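Local coordinates for protein CRISPR-associated endoribonuclease Cas2 2 (Sulfolobus solfataricus, PDB 3EXC) that cuts single-stranded RNA as a magnesium-dependent endoribonuclease of the CRISPR adaptive immune system, working as a homodimer that also assembles with Cas1, at residues A[23-28]-A[36-41]. The protein carries 2 engineered substitutions. Residues are numbered along the deposited sequence; the frame is centred on the assembly and turned at random.
Sequences NNLKKL and SAFEGD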
loop_
_atom_site.group_PDB
_atom_site.type_symbol
_atom_site.label_atom_id
_atom_site.label_comp_id
_atom_site.label_asym_id
_atom_site.label_seq_id
_atom_site.Cartn_x
_atom_site.Cartn_y
_atom_site.Cartn_z
ATOM N N ASN A 23 -12.515 3.985 8.931
ATOM C CA ASN A 23 -13.063 4.029 10.302
ATOM C C ASN A 23 -13.005 2.687 10.968
ATOM O O ASN A 23 -12.664 2.595 12.153
ATOM C CB ASN A 23 -14.537 4.493 10.343
ATOM C CG ASN A 23 -14.693 5.982 10.110
ATOM O OD1 ASN A 23 -13.690 6.732 10.035
ATOM N ND2 ASN A 23 -15.936 6.421 9.932
ATOM N N ASN A 24 -13.379 1.653 10.213
ATOM C CA ASN A 24 -13.338 0.289 10.749
ATOM C C ASN A 24 -11.974 -0.327 10.975
ATOM O O ASN A 24 -11.742 -1.016 11.971
ATOM C CB ASN A 24 -14.219 -0.613 9.941
ATOM C CG ASN A 24 -15.670 -0.478 10.371
ATOM O OD1 ASN A 24 -16.426 0.367 9.831
ATOM N ND2 ASN A 24 -16.043 -1.243 11.418
ATOM N N LEU A 25 -11.071 -0.074 10.056
ATOM C CA LEU A 25 -9.651 -0.398 10.284
ATOM C C LEU A 25 -9.082 0.277 11.580
ATOM O O LEU A 25 -8.366 -0.376 12.311
ATOM C CB LEU A 25 -8.810 -0.068 9.010
ATOM C CG LEU A 25 -9.188 -0.713 7.670
ATOM C CD1 LEU A 25 -8.254 -0.209 6.556
ATOM C CD2 LEU A 25 -9.085 -2.211 7.809
ATOM N N LYS A 26 -9.390 1.550 11.871
ATOM C CA LYS A 26 -8.926 2.141 13.133
ATOM C C LYS A 26 -9.547 1.337 14.286
ATOM O O LYS A 26 -8.852 0.965 15.232
ATOM C CB LYS A 26 -9.332 3.612 13.307
ATOM C CG LYS A 26 -8.636 4.560 12.372
ATOM C CD LYS A 26 -9.242 5.985 12.557
ATOM C CE LYS A 26 -9.428 6.801 11.198
ATOM N NZ LYS A 26 -8.198 7.449 10.555
ATOM N N LYS A 27 -10.850 1.038 14.195
ATOM C CA LYS A 27 -11.538 0.365 15.297
ATOM C C LYS A 27 -10.881 -0.956 15.647
ATOM O O LYS A 27 -10.805 -1.296 16.826
ATOM C CB LYS A 27 -13.030 0.145 15.012
ATOM C CG LYS A 27 -13.918 1.399 15.103
ATOM C CD LYS A 27 -15.411 1.077 14.749
ATOM C CE LYS A 27 -15.766 -0.412 14.957
ATOM N NZ LYS A 27 -17.169 -0.616 15.494
ATOM N N LEU A 28 -10.406 -1.690 14.638
ATOM C CA LEU A 28 -9.746 -2.981 14.882
ATOM C C LEU A 28 -8.314 -2.780 15.381
ATOM O O LEU A 28 -7.518 -3.754 15.369
ATOM C CB LEU A 28 -9.696 -3.856 13.605
ATOM C CG LEU A 28 -10.950 -4.190 12.791
ATOM C CD1 LEU A 28 -10.629 -5.209 11.760
ATOM C CD2 LEU A 28 -12.027 -4.713 13.662
ATOM N N SER A 36 -4.498 5.672 1.777
ATOM C CA SER A 36 -5.287 4.427 1.608
ATOM C C SER A 36 -4.507 3.205 2.106
ATOM O O SER A 36 -4.484 2.191 1.437
ATOM C CB SER A 36 -5.741 4.286 0.143
ATOM O OG SER A 36 -6.798 5.205 -0.149
ATOM N N ALA A 37 -3.847 3.328 3.262
ATOM C CA ALA A 37 -2.996 2.247 3.746
ATOM C C ALA A 37 -2.957 2.344 5.249
ATOM O O ALA A 37 -2.936 3.421 5.811
ATOM C CB ALA A 37 -1.594 2.364 3.131
ATOM N N PHE A 38 -2.999 1.208 5.895
ATOM C CA PHE A 38 -2.961 1.121 7.347
ATOM C C PHE A 38 -1.967 0.017 7.696
ATOM O O PHE A 38 -1.730 -0.867 6.847
ATOM C CB PHE A 38 -4.336 0.676 7.867
ATOM C CG PHE A 38 -5.303 1.796 8.066
ATOM C CD1 PHE A 38 -5.611 2.226 9.344
ATOM C CD2 PHE A 38 -5.899 2.424 6.960
ATOM C CE1 PHE A 38 -6.539 3.297 9.529
ATOM C CE2 PHE A 38 -6.789 3.495 7.088
ATOM C CZ PHE A 38 -7.126 3.939 8.366
ATOM N N GLU A 39 -1.388 0.053 8.890
ATOM C CA GLU A 39 -0.560 -1.081 9.383
ATOM C C GLU A 39 -0.959 -1.408 10.800
ATOM O O GLU A 39 -1.540 -0.555 11.493
ATOM C CB GLU A 39 0.974 -0.792 9.303
ATOM C CG GLU A 39 1.383 0.560 9.962
ATOM C CD GLU A 39 1.642 0.492 11.489
ATOM O OE1 GLU A 39 1.790 -0.668 11.989
ATOM O OE2 GLU A 39 1.726 1.591 12.160
ATOM N N GLY A 40 -0.683 -2.627 11.257
ATOM C CA GLY A 40 -1.061 -2.958 12.606
ATOM C C GLY A 40 -0.375 -4.248 12.931
ATOM O O GLY A 40 0.299 -4.792 12.080
ATOM N N ASP A 41 -0.540 -4.721 14.150
ATOM C CA ASP A 41 0.069 -5.934 14.572
ATOM C C ASP A 41 -0.946 -7.057 14.485
ATOM O O ASP A 41 -2.118 -6.883 14.826
ATOM C CB ASP A 41 0.562 -5.816 16.024
ATOM C CG ASP A 41 1.534 -4.594 16.274
ATOM O OD1 ASP A 41 2.361 -4.188 15.412
ATOM O OD2 ASP A 41 1.477 -4.051 17.416
#
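Phe38 projects from strand 37-41 toward helix 15-27 and lays its phenyl ring against Leu25, near the end of that helix. The CB of Leu25 sits over the middle of one face of the Phe38 ring, 4.0 Å from its centroid and only 12° off the ring normal, a CH-pi contact. Farther along the same side chain, Leu25 CD1 lies over the CD2 side of the same face, 3.6 Å from Phe38 CD2, so the leucine spans the face from its centre to one flank. Lys26, the next residue round the helix, meets the ring differently: its CG lies near the ring plane, 3.8 Å from Phe38 CE1. With CG beside its backbone N (chi1 -69°), the lysine lends its aliphatic stem to the ring edge before the chain bends at chi3 and chi4. No hydrogen bond joins the segments, and Leu25 and Phe38 are both buried. Tyr10 of strand 5-11 touches both of these side chains, while Leu50 of helix 47-57 packs on Leu25 and Ala22 on Phe38. Here helix 15-27 packs onto one face of the antiparallel sheet, forming part of the hydrophobic core of the ferredoxin-like fold of Cas2 proteins.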